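Local coordinates for protein putative endo-1,4-beta-xylanase (Bacteroides thetaiotaomicron VPI-5482, PDB 5MSX) that probably hydrolyses glycosidic bonds of plant pectin, as a calcium-binding family 43 glycoside hydrolase of a gut bacterium, at residues C[220-225]-C[256-261]; C[277-281]-C[347-351]; C[194-200]-C[215-219]; C[288-292]-C[305-311]. All coordinates share one frame; numbering follows the deposited sequence.

Contact 1 of 4, residues C[220-225]-C[256-261]; sequences DEKYQY and FGPGHG. With CA (calcium ion), chain S.
The ring of Tyr-223 lies over the backbone of Gly-259. CA of Gly-259 is 3.8 Å from the ring centroid of Tyr-223 and 17° off its normal, a CH-pi contact over one face. The backbone N of His-260 lies over the same face; both atoms are offset toward the rim. Packing is tight here: a CB on Gly-259 would run into the ring. Gly-257 is just as closed in, with its CA 3.4 Å from the carbonyl O of Asp-220, where a CB would collide. Tyr-225 approaches by its edge, with O of Gly-259 in the ring plane. OH of Tyr-225 accepts the N-H of Gly-261 at 3.1 Å and also bonds to the carbonyl of Gly-201. A phenylalanine here would lack that oxygen and would probably leave the N-H of Gly-261 without its mate. Water reaches both ends of the contact. Beside the partly exposed Asp-220, a water donates to the carbonyls of Asp-220 and Gly-257. At the other end, His-260 has CG anti to the backbone N (chi1 -171°), and its NE2 reaches the calcium ion at 2.7 Å. Five waters and one further atom complete the metal's ligands, and two of the waters donate to O of Gly-261. Tyr-223 bonds weakly to Glu-200, the predicted proton donor. A histidine-held calcium next to the predicted catalytic residues is consistent with the five-bladed beta-propeller of family 43.

Contact 2 of 4, residues C[277-281]-C[347-351]; sequences LEFGR and CLRTE
OE2 of Glu-278 is gripped by two donors. NH2 of Arg-349 reaches OE2 of Glu-278 at 3.1 Å, on the syn lone pair of that oxygen. The N-H of Gly-280 comes to the same OE2 at 2.8 Å from above the carboxylate plane. OE1 of Glu-278 takes NH1 of Arg-349 at 2.9 Å, so the salt bridge is end-on, with two nitrogens meeting two oxygens. The two flat groups are not coplanar; their planes are 50° apart. The bend of Glu-278 at chi2 (-92°) turns its carboxylate to the guanidinium. OE1 has a further donor in the backbone N of Phe-256.

NH2 of Arg-349 also donates to O of Gly-280 at 3.1 Å, on a lone pair in the carbonyl plane. A water accepts from NE of Arg-349 and donates to that same carbonyl. The contact joins strand 272-278 of the family 43 catalytic propeller, and the turn after it, to a strand in the F5/8 type C region, so paired charges tie the two parts of the chain together.

The second salt bridge is side-on. NE of Arg-281 meets OE1 of Glu-351 at 2.9 Å, and NH2 of Arg-281 meets OE2 of Glu-351 at 2.8 Å. Both oxygens lie in or near the guanidinium plane, yet both nitrogens stand well above the carboxylate plane. OE2 of Glu-351 has a second charged partner in Arg-366, while Arg-281 makes a cation-pi contact with Phe-25. Near Arg-349, SG of Cys-347 lies obliquely to the Phe-279 ring, 3.9 Å from its CD2, a sulfur-aromatic contact.

Contact 3 of 4, residues C[194-200]-C[215-219]; sequences PRKEYSE and YTIGG
This is a mainly polar contact in which the loop carrying Ser-199 and Glu-200 is pinned to Thr-216, near the end of a propeller strand. Backbone and side-chain groups both take part. The N-H of Thr-216 gives a nearly straight bond to O of Glu-200 at 3.2 Å. In return, N of Glu-200 donates to OG1 of Thr-216 at 2.9 Å. OG1 of Thr-216 is flanked by its own backbone N and carbonyl carbon (chi1 73°), which turns it to the loop. It also donates to a water 2.7 Å away, and that water donates in turn to the carbonyls of Tyr-198 and Gly-218. A valine in place of Thr-216 would have no such oxygen and would probably leave the amide of Glu-200 without its acceptor and the water without one of its three partners.

OG of Ser-199 donates to O of Thr-216 at 2.8 Å, in line with a lone pair of that oxygen. The same OG lies at the edge of the Tyr-215 ring. A second water links O of Tyr-198 to N of Gly-218. Earlier in the loop, CB of Arg-195 packs on OH of Tyr-215 at 3.6 Å.

Glu-200 is the predicted proton donor. OH of Tyr-198 donates to OE1 of Glu-200 at 2.8 Å, from above the carboxylate plane. Asp-154 touches the Glu-200 side chain. The loop leads from strand 187-190 of one four-stranded antiparallel sheet to strand 203-207 of the next, where strand 210-217 lies between 203-207 and 224-230.

Contact 4 of 4, residues C[288-292]-C[305-311]; sequences TYVNQ and ELTMDGV. With EDO (1,2-ethanediol), chain B.
Two side-chain torsions bring Asn-291 and Thr-307 together. CG of Asn-291 is anti to its carbonyl carbon (chi1 -75°), and OG1 of Thr-307 is staggered on the side of both main-chain neighbours (chi1 78°). OG1 of Thr-307 donates to OD1 of Asn-291 at 3.1 Å, aimed at a lone pair of the amide oxygen. The amide is held at its other end by a weak bond from ND2 of Asn-291 to O of Thr-307, 3.3 Å long. OG1 also accepts the N-H of Asp-309, which makes an ST turn. A water ties O of Val-290, O of Thr-307 and N of Gly-310 together.

CG of Met-308 is 3.7 Å from CE2 of Tyr-289. SD of Met-308 stands obliquely to the ring, a Met-aromatic contact. The hydroxyl of Tyr-289 bonds to O of Phe-25. On the other side of the strand, CG1 of Val-290 meets CG2 of Val-311 at 4.0 Å. An ethanediol, probably from the crystallisation liquor, bridges O of Gln-292 and N of Glu-305.

Strand 287-293 is an outermost strand of a three-stranded antiparallel sheet, beside 272-278. Segment 305-311 runs past it in the loop that leads toward strand 325-330.

Overall arrangement
Contacts 1 and 2 are buried, whereas contacts 3 and 4 are only partly so. Contacts 1 and 3 share one sheet, through neighbouring strands 224-230 and 210-217, and meet at Glu-200 and Tyr-223. Contacts 2 and 4 share another, through strands 272-278 and 287-293, and contact 4 is nested in the chain loop that contact 2 closes. Chemistry follows place. Contact 1 relies on glycine packing and ends at a calcium ion. Contact 2, linking to the F5/8 type C region, relies on paired charges. Contact 3 is polar and wetted beside the predicted active site. Contact 4 mixes an amide grip with apolar packing. Contacts 2 and 3 do not touch, their centres about 22 Å apart.

Contact 1 of 4, residues C[220-225]-C[256-261]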
loop_
_atom_site.group_PDB
_atom_site.type_symbol
_atom_site.label_atom_id
_atom_site.label_comp_id
_atom_site.label_asym_id
_atom_site.label_seq_id
_atom_site.Cartn_x
_atom_site.Cartn_y
_atom_site.Cartn_z
ATOM N N ASP C 220 24.440 -28.896 8.391
ATOM C CA ASP C 220 25.919 -29.048 8.399
ATOM C C ASP C 220 26.356 -29.590 7.044
ATOM O O ASP C 220 25.824 -29.129 6.027
ATOM C CB ASP C 220 26.386 -29.907 9.602
ATOM C CG ASP C 220 25.870 -29.365 10.937
ATOM O OD1 ASP C 220 26.027 -28.158 11.194
ATOM O OD2 ASP C 220 25.258 -30.126 11.708
ATOM N N GLU C 221 27.261 -30.582 7.007
ATOM C CA GLU C 221 27.746 -31.139 5.746
ATOM C C GLU C 221 26.641 -31.842 4.998
ATOM O O GLU C 221 26.761 -31.985 3.786
ATOM C CB GLU C 221 28.890 -32.168 5.926
ATOM C CG GLU C 221 30.099 -31.667 6.684
ATOM C CD GLU C 221 30.073 -32.040 8.160
ATOM O OE1 GLU C 221 29.007 -31.847 8.819
ATOM O OE2 GLU C 221 31.120 -32.515 8.687
ATOM N N LYS C 222 25.585 -32.294 5.696
ATOM C CA LYS C 222 24.461 -32.971 4.992
ATOM C C LYS C 222 23.384 -32.049 4.409
ATOM O O LYS C 222 22.421 -32.529 3.865
ATOM C CB LYS C 222 23.803 -34.035 5.872
ATOM C CG LYS C 222 24.749 -35.108 6.393
ATOM C CD LYS C 222 25.199 -36.076 5.308
ATOM C CE LYS C 222 26.363 -36.942 5.790
ATOM N NZ LYS C 222 26.721 -37.998 4.794
ATOM N N TYR C 223 23.549 -30.734 4.505
ATOM C CA TYR C 223 22.623 -29.767 3.889
ATOM C C TYR C 223 22.434 -30.082 2.389
ATOM O O TYR C 223 23.419 -30.348 1.679
ATOM C CB TYR C 223 23.184 -28.365 4.022
ATOM C CG TYR C 223 22.432 -27.349 4.841
ATOM C CD1 TYR C 223 21.026 -27.296 4.831
ATOM C CD2 TYR C 223 23.117 -26.356 5.535
ATOM C CE1 TYR C 223 20.340 -26.310 5.529
ATOM C CE2 TYR C 223 22.425 -25.344 6.226
ATOM C CZ TYR C 223 21.037 -25.335 6.204
ATOM O OH TYR C 223 20.320 -24.373 6.849
ATOM N N GLN C 224 21.178 -30.149 1.953
ATOM C CA GLN C 224 20.805 -30.254 0.548
ATOM C C GLN C 224 19.607 -29.333 0.273
ATOM O O GLN C 224 18.834 -28.978 1.198
ATOM C CB GLN C 224 20.405 -31.669 0.188
ATOM C CG GLN C 224 21.456 -32.725 0.474
ATOM C CD GLN C 224 20.928 -34.140 0.249
ATOM O OE1 GLN C 224 20.011 -34.558 0.899
ATOM N NE2 GLN C 224 21.496 -34.847 -0.690
ATOM N N TYR C 225 19.472 -28.932 -0.982
ATOM C CA TYR C 225 18.217 -28.329 -1.454
ATOM C C TYR C 225 17.503 -29.348 -2.320
ATOM O O TYR C 225 18.101 -30.003 -3.195
ATOM C CB TYR C 225 18.444 -27.013 -2.221
ATOM C CG TYR C 225 18.298 -25.746 -1.424
ATOM C CD1 TYR C 225 17.046 -25.264 -1.077
ATOM C CD2 TYR C 225 19.420 -25.009 -0.999
ATOM C CE1 TYR C 225 16.891 -24.087 -0.343
ATOM C CE2 TYR C 225 19.278 -23.832 -0.260
ATOM C CZ TYR C 225 17.994 -23.366 0.053
ATOM O OH TYR C 225 17.810 -22.203 0.786
ATOM N N PHE C 256 30.959 -28.976 0.598
ATOM C CA PHE C 256 30.169 -29.671 1.611
ATOM C C PHE C 256 28.962 -28.847 2.080
ATOM O O PHE C 256 29.103 -27.675 2.450
ATOM C CB PHE C 256 31.059 -29.985 2.822
ATOM C CG PHE C 256 32.152 -30.974 2.527
ATOM C CD1 PHE C 256 33.389 -30.548 2.053
ATOM C CD2 PHE C 256 31.939 -32.336 2.709
ATOM C CE1 PHE C 256 34.401 -31.465 1.773
ATOM C CE2 PHE C 256 32.943 -33.260 2.421
ATOM C CZ PHE C 256 34.179 -32.822 1.971
ATOM N N GLY C 257 27.790 -29.473 2.069
ATOM C CA GLY C 257 26.606 -28.924 2.717
ATOM C C GLY C 257 26.157 -27.624 2.073
ATOM O O GLY C 257 26.140 -26.594 2.744
ATOM N N PRO C 258 25.832 -27.661 0.757
ATOM C CA PRO C 258 25.334 -26.496 0.027
ATOM C C PRO C 258 23.906 -26.130 0.392
ATOM O O PRO C 258 22.942 -26.521 -0.293
ATOM C CB PRO C 258 25.452 -26.913 -1.443
ATOM C CG PRO C 258 25.280 -28.356 -1.414
ATOM C CD PRO C 258 25.997 -28.812 -0.153
ATOM N N GLY C 259 23.782 -25.350 1.463
ATOM C CA GLY C 259 22.480 -24.995 2.016
ATOM C C GLY C 259 22.011 -23.557 1.872
ATOM O O GLY C 259 22.338 -22.858 0.933
ATOM N N HIS C 260 21.239 -23.149 2.869
ATOM C CA HIS C 260 20.405 -21.969 2.837
ATOM C C HIS C 260 21.055 -20.808 2.068
ATOM O O HIS C 260 22.107 -20.263 2.488
ATOM C CB HIS C 260 20.098 -21.576 4.269
ATOM C CG HIS C 260 19.075 -20.501 4.415
ATOM N ND1 HIS C 260 18.468 -20.244 5.626
ATOM C CD2 HIS C 260 18.583 -19.587 3.539
ATOM C CE1 HIS C 260 17.646 -19.217 5.493
ATOM N NE2 HIS C 260 17.681 -18.818 4.229
ATOM N N GLY C 261 20.436 -20.498 0.920
ATOM C CA GLY C 261 20.785 -19.333 0.121
ATOM C C GLY C 261 19.598 -18.754 -0.607
ATOM O O GLY C 261 18.543 -18.573 -0.005
HETATM CA CA CA S . 16.115 -16.950 3.060
HETATM O O HOH W 1 26.889 -26.717 5.402
HETATM O O HOH W 2 17.584 -16.112 1.450
HETATM O O HOH W 3 16.083 -18.497 1.293
HETATM O O HOH W 4 14.433 -15.475 2.140
HETATM O O HOH W 5 15.021 -15.893 5.118
HETATM O O HOH W 6 17.720 -15.484 4.276
#

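Contact 2 of 4, residues C[277-281]-C[347-351]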
loop_
_atom_site.group_PDB
_atom_site.type_symbol
_atom_site.label_atom_id
_atom_site.label_comp_id
_atom_site.label_asym_id
_atom_site.label_seq_id
_atom_site.Cartn_x
_atom_site.Cartn_y
_atom_site.Cartn_z
ATOM N N LEU C 277 25.207 -21.229 1.082
ATOM C CA LEU C 277 26.249 -21.321 2.097
ATOM C C LEU C 277 26.971 -22.650 1.924
ATOM O O LEU C 277 26.418 -23.588 1.320
ATOM C CB LEU C 277 25.652 -21.161 3.508
ATOM C CG LEU C 277 24.825 -22.321 4.053
ATOM C CD1 LEU C 277 25.682 -23.479 4.577
ATOM C CD2 LEU C 277 23.889 -21.818 5.169
ATOM N N GLU C 278 28.186 -22.728 2.500
ATOM C CA GLU C 278 29.014 -23.915 2.451
ATOM C C GLU C 278 29.538 -24.154 3.871
ATOM O O GLU C 278 29.698 -23.197 4.640
ATOM C CB GLU C 278 30.142 -23.756 1.414
ATOM C CG GLU C 278 30.788 -25.077 0.931
ATOM C CD GLU C 278 32.028 -25.511 1.744
ATOM O OE1 GLU C 278 32.528 -26.657 1.494
ATOM O OE2 GLU C 278 32.517 -24.713 2.623
ATOM N N PHE C 279 29.687 -25.427 4.237
ATOM C CA PHE C 279 30.091 -25.854 5.609
ATOM C C PHE C 279 31.246 -25.034 6.231
ATOM O O PHE C 279 31.230 -24.716 7.421
ATOM C CB PHE C 279 30.431 -27.364 5.616
ATOM C CG PHE C 279 30.867 -27.880 6.967
ATOM C CD1 PHE C 279 29.930 -28.109 7.975
ATOM C CD2 PHE C 279 32.215 -28.127 7.232
ATOM C CE1 PHE C 279 30.325 -28.580 9.210
ATOM C CE2 PHE C 279 32.619 -28.596 8.476
ATOM C CZ PHE C 279 31.675 -28.829 9.465
ATOM N N GLY C 280 32.228 -24.684 5.411
ATOM C CA GLY C 280 33.288 -23.798 5.805
ATOM C C GLY C 280 34.158 -24.368 6.906
ATOM O O GLY C 280 34.622 -25.522 6.815
ATOM N N ARG C 281 34.366 -23.561 7.945
ATOM C CA ARG C 281 35.212 -23.948 9.056
ATOM C C ARG C 281 34.394 -24.481 10.229
ATOM O O ARG C 281 34.868 -24.401 11.375
ATOM C CB ARG C 281 36.093 -22.775 9.505
ATOM C CG ARG C 281 37.122 -22.319 8.486
ATOM C CD ARG C 281 36.523 -21.418 7.409
ATOM N NE ARG C 281 37.535 -20.624 6.736
ATOM C CZ ARG C 281 37.359 -20.014 5.562
ATOM N NH1 ARG C 281 36.187 -20.048 4.928
ATOM N NH2 ARG C 281 38.360 -19.343 5.020
ATOM N N CYS C 347 34.754 -35.135 5.908
ATOM C CA CYS C 347 35.013 -33.720 5.652
ATOM C C CYS C 347 36.177 -33.210 6.509
ATOM O O CYS C 347 35.975 -32.682 7.603
ATOM C CB CYS C 347 33.769 -32.857 5.873
ATOM S SG CYS C 347 34.118 -31.097 5.606
ATOM N N LEU C 348 37.386 -33.326 5.964
ATOM C CA LEU C 348 38.606 -33.202 6.737
ATOM C C LEU C 348 39.528 -32.208 6.033
ATOM O O LEU C 348 40.279 -32.550 5.094
ATOM C CB LEU C 348 39.245 -34.573 6.862
ATOM C CG LEU C 348 38.445 -35.662 7.606
ATOM C CD1 LEU C 348 38.997 -37.076 7.358
ATOM C CD2 LEU C 348 38.400 -35.386 9.104
ATOM N N ARG C 349 39.448 -30.959 6.470
ATOM C CA ARG C 349 40.132 -29.879 5.810
ATOM C C ARG C 349 41.021 -29.126 6.759
ATOM O O ARG C 349 40.820 -29.128 7.964
ATOM C CB ARG C 349 39.100 -28.916 5.184
ATOM C CG ARG C 349 38.230 -29.626 4.162
ATOM C CD ARG C 349 37.481 -28.666 3.260
ATOM N NE ARG C 349 36.379 -28.002 3.933
ATOM C CZ ARG C 349 35.373 -27.393 3.296
ATOM N NH1 ARG C 349 35.326 -27.353 1.949
ATOM N NH2 ARG C 349 34.400 -26.819 4.011
ATOM N N THR C 350 41.979 -28.429 6.171
ATOM C CA THR C 350 42.915 -27.583 6.894
ATOM C C THR C 350 42.932 -26.204 6.242
ATOM O O THR C 350 42.970 -26.101 5.016
ATOM C CB THR C 350 44.327 -28.215 6.853
ATOM O OG1 THR C 350 44.271 -29.483 7.523
ATOM C CG2 THR C 350 45.348 -27.326 7.561
ATOM N N GLU C 351 42.855 -25.156 7.061
ATOM C CA GLU C 351 43.006 -23.783 6.598
ATOM C C GLU C 351 44.367 -23.251 7.039
ATOM O O GLU C 351 44.722 -23.368 8.217
ATOM C CB GLU C 351 41.941 -22.869 7.182
ATOM C CG GLU C 351 41.989 -21.480 6.539
ATOM C CD GLU C 351 40.916 -20.497 7.033
ATOM O OE1 GLU C 351 40.156 -20.805 7.991
ATOM O OE2 GLU C 351 40.826 -19.376 6.438
HETATM O O HOH W 7 36.007 -28.053 6.627
#

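Contact 3 of 4, residues C[194-200]-C[215-219]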
loop_
_atom_site.group_PDB
_atom_site.type_symbol
_atom_site.label_atom_id
_atom_site.label_comp_id
_atom_site.label_asym_id
_atom_site.label_seq_id
_atom_site.Cartn_x
_atom_site.Cartn_y
_atom_site.Cartn_z
ATOM N N PRO C 194 7.971 -34.738 -1.240
ATOM C CA PRO C 194 8.289 -36.156 -1.053
ATOM C C PRO C 194 9.405 -36.439 -0.042
ATOM O O PRO C 194 9.499 -37.553 0.461
ATOM C CB PRO C 194 8.708 -36.607 -2.463
ATOM C CG PRO C 194 9.176 -35.379 -3.112
ATOM C CD PRO C 194 8.271 -34.299 -2.609
ATOM N N ARG C 195 10.238 -35.443 0.251
ATOM C CA ARG C 195 11.237 -35.560 1.322
ATOM C C ARG C 195 10.717 -34.883 2.573
ATOM O O ARG C 195 10.362 -33.706 2.536
ATOM C CB ARG C 195 12.577 -35.018 0.828
ATOM C CG ARG C 195 13.081 -35.925 -0.292
ATOM C CD ARG C 195 14.254 -35.382 -1.040
ATOM N NE ARG C 195 14.431 -36.030 -2.344
ATOM C CZ ARG C 195 14.912 -37.257 -2.555
ATOM N NH1 ARG C 195 15.304 -38.045 -1.552
ATOM N NH2 ARG C 195 15.024 -37.699 -3.801
ATOM N N LYS C 196 10.665 -35.633 3.677
ATOM C CA LYS C 196 9.834 -35.296 4.857
ATOM C C LYS C 196 10.552 -34.693 6.081
ATOM O O LYS C 196 9.897 -34.272 7.053
ATOM C CB LYS C 196 9.083 -36.556 5.336
ATOM C CG LYS C 196 8.397 -37.385 4.252
ATOM C CD LYS C 196 7.260 -36.637 3.586
ATOM C CE LYS C 196 6.551 -37.494 2.549
ATOM N NZ LYS C 196 5.381 -36.765 1.969
ATOM N N GLU C 197 11.879 -34.666 6.062
ATOM C CA GLU C 197 12.648 -34.269 7.248
ATOM C C GLU C 197 12.632 -32.770 7.500
ATOM O O GLU C 197 12.107 -31.993 6.685
ATOM C CB GLU C 197 14.080 -34.824 7.199
ATOM C CG GLU C 197 14.927 -34.498 5.970
ATOM C CD GLU C 197 14.763 -35.506 4.827
ATOM O OE1 GLU C 197 15.771 -36.111 4.386
ATOM O OE2 GLU C 197 13.619 -35.706 4.371
ATOM N N TYR C 198 13.147 -32.364 8.657
ATOM C CA TYR C 198 13.246 -30.960 9.004
ATOM C C TYR C 198 13.753 -30.097 7.831
ATOM O O TYR C 198 14.816 -30.375 7.240
ATOM C CB TYR C 198 14.179 -30.750 10.200
ATOM C CG TYR C 198 14.359 -29.287 10.503
ATOM C CD1 TYR C 198 13.305 -28.529 10.983
ATOM C CD2 TYR C 198 15.573 -28.636 10.237
ATOM C CE1 TYR C 198 13.440 -27.167 11.220
ATOM C CE2 TYR C 198 15.716 -27.276 10.464
ATOM C CZ TYR C 198 14.655 -26.551 10.969
ATOM O OH TYR C 198 14.818 -25.208 11.197
ATOM N N SER C 199 13.028 -29.010 7.551
ATOM C CA SER C 199 13.358 -28.114 6.447
ATOM C C SER C 199 13.322 -26.651 6.830
ATOM O O SER C 199 12.482 -26.200 7.658
ATOM C CB SER C 199 12.371 -28.340 5.295
ATOM O OG SER C 199 12.563 -27.364 4.274
ATOM N N GLU C 200 14.222 -25.892 6.216
ATOM C CA GLU C 200 14.276 -24.440 6.435
ATOM C C GLU C 200 14.702 -23.730 5.150
ATOM O O GLU C 200 14.643 -24.319 4.081
ATOM C CB GLU C 200 15.185 -24.137 7.633
ATOM C CG GLU C 200 16.658 -24.464 7.461
ATOM C CD GLU C 200 17.468 -24.342 8.777
ATOM O OE1 GLU C 200 16.881 -23.969 9.826
ATOM O OE2 GLU C 200 18.698 -24.603 8.771
ATOM N N TYR C 215 13.397 -26.082 -0.920
ATOM C CA TYR C 215 13.429 -26.215 0.526
ATOM C C TYR C 215 14.677 -27.021 0.942
ATOM O O TYR C 215 15.106 -27.926 0.225
ATOM C CB TYR C 215 12.117 -26.870 0.987
ATOM C CG TYR C 215 11.878 -28.276 0.457
ATOM C CD1 TYR C 215 11.351 -28.488 -0.808
ATOM C CD2 TYR C 215 12.181 -29.391 1.232
ATOM C CE1 TYR C 215 11.166 -29.770 -1.300
ATOM C CE2 TYR C 215 11.984 -30.688 0.751
ATOM C CZ TYR C 215 11.484 -30.873 -0.501
ATOM O OH TYR C 215 11.315 -32.158 -0.968
ATOM N N THR C 216 15.278 -26.675 2.069
ATOM C CA THR C 216 16.433 -27.443 2.567
ATOM C C THR C 216 16.017 -28.706 3.264
ATOM O O THR C 216 14.886 -28.819 3.770
ATOM C CB THR C 216 17.360 -26.659 3.546
ATOM O OG1 THR C 216 16.739 -26.480 4.849
ATOM C CG2 THR C 216 17.774 -25.356 2.941
ATOM N N ILE C 217 16.933 -29.669 3.203
ATOM C CA ILE C 217 16.909 -30.920 3.939
ATOM C C ILE C 217 18.299 -31.088 4.615
ATOM O O ILE C 217 19.306 -30.670 4.047
ATOM C CB ILE C 217 16.615 -32.053 2.936
ATOM C CG1 ILE C 217 15.141 -32.015 2.509
ATOM C CG2 ILE C 217 16.982 -33.419 3.462
ATOM C CD1 ILE C 217 14.162 -31.841 3.652
ATOM N N GLY C 218 18.348 -31.704 5.803
ATOM C CA GLY C 218 19.607 -31.914 6.528
ATOM C C GLY C 218 20.134 -30.641 7.146
ATOM O O GLY C 218 19.425 -29.641 7.292
ATOM N N GLY C 219 21.402 -30.693 7.511
ATOM C CA GLY C 219 22.111 -29.574 8.126
ATOM C C GLY C 219 23.612 -29.895 8.112
ATOM O O GLY C 219 23.997 -31.031 7.831
HETATM O O HOH W 8 17.179 -28.412 6.713
HETATM O O HOH W 9 16.609 -32.193 7.966
#

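Contact 4 of 4, residues C[288-292]-C[305-311]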
loop_
_atom_site.group_PDB
_atom_site.type_symbol
_atom_site.label_atom_id
_atom_site.label_comp_id
_atom_site.label_asym_id
_atom_site.label_seq_id
_atom_site.Cartn_x
_atom_site.Cartn_y
_atom_site.Cartn_z
ATOM N N THR C 288 29.652 -17.917 1.439
ATOM C CA THR C 288 28.586 -18.009 0.423
ATOM C C THR C 288 29.217 -18.021 -0.952
ATOM O O THR C 288 30.201 -17.306 -1.196
ATOM C CB THR C 288 27.515 -16.904 0.566
ATOM O OG1 THR C 288 26.749 -17.143 1.750
ATOM C CG2 THR C 288 26.516 -16.880 -0.633
ATOM N N TYR C 289 28.696 -18.898 -1.813
ATOM C CA TYR C 289 29.181 -19.095 -3.176
ATOM C C TYR C 289 28.011 -18.977 -4.146
ATOM O O TYR C 289 26.855 -19.187 -3.754
ATOM C CB TYR C 289 29.805 -20.498 -3.306
ATOM C CG TYR C 289 30.989 -20.665 -2.368
ATOM C CD1 TYR C 289 30.792 -20.999 -1.040
ATOM C CD2 TYR C 289 32.275 -20.387 -2.781
ATOM C CE1 TYR C 289 31.844 -21.109 -0.163
ATOM C CE2 TYR C 289 33.356 -20.515 -1.902
ATOM C CZ TYR C 289 33.128 -20.871 -0.586
ATOM O OH TYR C 289 34.172 -21.023 0.328
ATOM N N VAL C 290 28.322 -18.701 -5.407
ATOM C CA VAL C 290 27.302 -18.521 -6.472
ATOM C C VAL C 290 27.681 -19.386 -7.686
ATOM O O VAL C 290 28.862 -19.431 -8.102
ATOM C CB VAL C 290 27.136 -17.022 -6.870
ATOM C CG1 VAL C 290 26.081 -16.832 -7.972
ATOM C CG2 VAL C 290 26.711 -16.189 -5.668
ATOM N N ASN C 291 26.682 -20.073 -8.244
ATOM C CA ASN C 291 26.819 -20.775 -9.534
ATOM C C ASN C 291 25.584 -20.545 -10.355
ATOM O O ASN C 291 24.523 -20.165 -9.832
ATOM C CB ASN C 291 26.970 -22.282 -9.338
ATOM C CG ASN C 291 28.330 -22.661 -8.849
ATOM O OD1 ASN C 291 29.348 -22.459 -9.554
ATOM N ND2 ASN C 291 28.381 -23.170 -7.640
ATOM N N GLN C 292 25.700 -20.852 -11.634
ATOM C CA GLN C 292 24.538 -20.814 -12.549
ATOM C C GLN C 292 23.466 -21.846 -12.207
ATOM O O GLN C 292 23.780 -22.938 -11.738
ATOM C CB GLN C 292 24.979 -21.081 -13.994
ATOM C CG GLN C 292 25.891 -20.009 -14.562
ATOM C CD GLN C 292 26.436 -20.417 -15.928
ATOM O OE1 GLN C 292 27.023 -21.481 -16.094
ATOM N NE2 GLN C 292 26.240 -19.574 -16.894
ATOM N N GLU C 305 25.705 -27.490 -10.763
ATOM C CA GLU C 305 27.102 -27.901 -10.845
ATOM C C GLU C 305 27.869 -26.949 -9.923
ATOM O O GLU C 305 28.068 -25.788 -10.260
ATOM C CB GLU C 305 27.613 -27.806 -12.292
ATOM C CG GLU C 305 27.095 -28.930 -13.203
ATOM C CD GLU C 305 27.764 -30.275 -12.913
ATOM O OE1 GLU C 305 28.863 -30.306 -12.304
ATOM O OE2 GLU C 305 27.209 -31.322 -13.297
ATOM N N LEU C 306 28.249 -27.428 -8.743
ATOM C CA LEU C 306 28.834 -26.558 -7.739
ATOM C C LEU C 306 30.346 -26.390 -7.961
ATOM O O LEU C 306 31.054 -27.350 -8.231
ATOM C CB LEU C 306 28.570 -27.104 -6.330
ATOM C CG LEU C 306 27.104 -27.368 -6.000
ATOM C CD1 LEU C 306 27.000 -28.224 -4.739
ATOM C CD2 LEU C 306 26.309 -26.081 -5.847
ATOM N N THR C 307 30.815 -25.159 -7.855
ATOM C CA THR C 307 32.228 -24.835 -7.824
ATOM C C THR C 307 32.405 -23.754 -6.769
ATOM O O THR C 307 31.443 -23.060 -6.403
ATOM C CB THR C 307 32.759 -24.281 -9.173
ATOM O OG1 THR C 307 32.374 -22.905 -9.318
ATOM C CG2 THR C 307 32.223 -25.092 -10.407
ATOM N N MET C 308 33.639 -23.577 -6.335
ATOM C CA MET C 308 34.008 -22.385 -5.601
ATOM C C MET C 308 34.704 -21.321 -6.469
ATOM O O MET C 308 35.471 -20.520 -5.940
ATOM C CB MET C 308 34.881 -22.768 -4.413
ATOM C CG MET C 308 34.194 -23.726 -3.444
ATOM S SD MET C 308 35.376 -24.106 -2.162
ATOM C CE MET C 308 34.364 -24.659 -0.796
ATOM N N ASP C 309 34.424 -21.295 -7.776
ATOM C CA ASP C 309 35.078 -20.352 -8.701
ATOM C C ASP C 309 34.289 -19.072 -8.891
ATOM O O ASP C 309 34.875 -18.086 -9.257
ATOM C CB ASP C 309 35.312 -20.995 -10.062
ATOM C CG ASP C 309 36.165 -22.237 -9.971
ATOM O OD1 ASP C 309 37.128 -22.225 -9.186
ATOM O OD2 ASP C 309 35.889 -23.235 -10.671
ATOM N N GLY C 310 32.978 -19.082 -8.618
ATOM C CA GLY C 310 32.146 -17.920 -8.836
ATOM C C GLY C 310 31.714 -17.781 -10.294
ATOM O O GLY C 310 31.964 -18.625 -11.130
ATOM N N VAL C 311 31.026 -16.705 -10.578
ATOM C CA VAL C 311 30.425 -16.485 -11.897
ATOM C C VAL C 311 30.960 -15.211 -12.549
ATOM O O VAL C 311 30.442 -14.799 -13.574
ATOM C CB VAL C 311 28.883 -16.417 -11.791
ATOM C CG1 VAL C 311 28.317 -17.787 -11.433
ATOM C CG2 VAL C 311 28.438 -15.354 -10.791
HETATM C C1 EDO B . 22.527 -26.014 -13.733
HETATM O O1 EDO B . 21.672 -25.920 -12.570
HETATM C C2 EDO B . 24.008 -26.275 -13.523
HETATM O O2 EDO B . 24.637 -25.272 -12.664
HETATM O O HOH W 10 31.069 -20.402 -6.974
#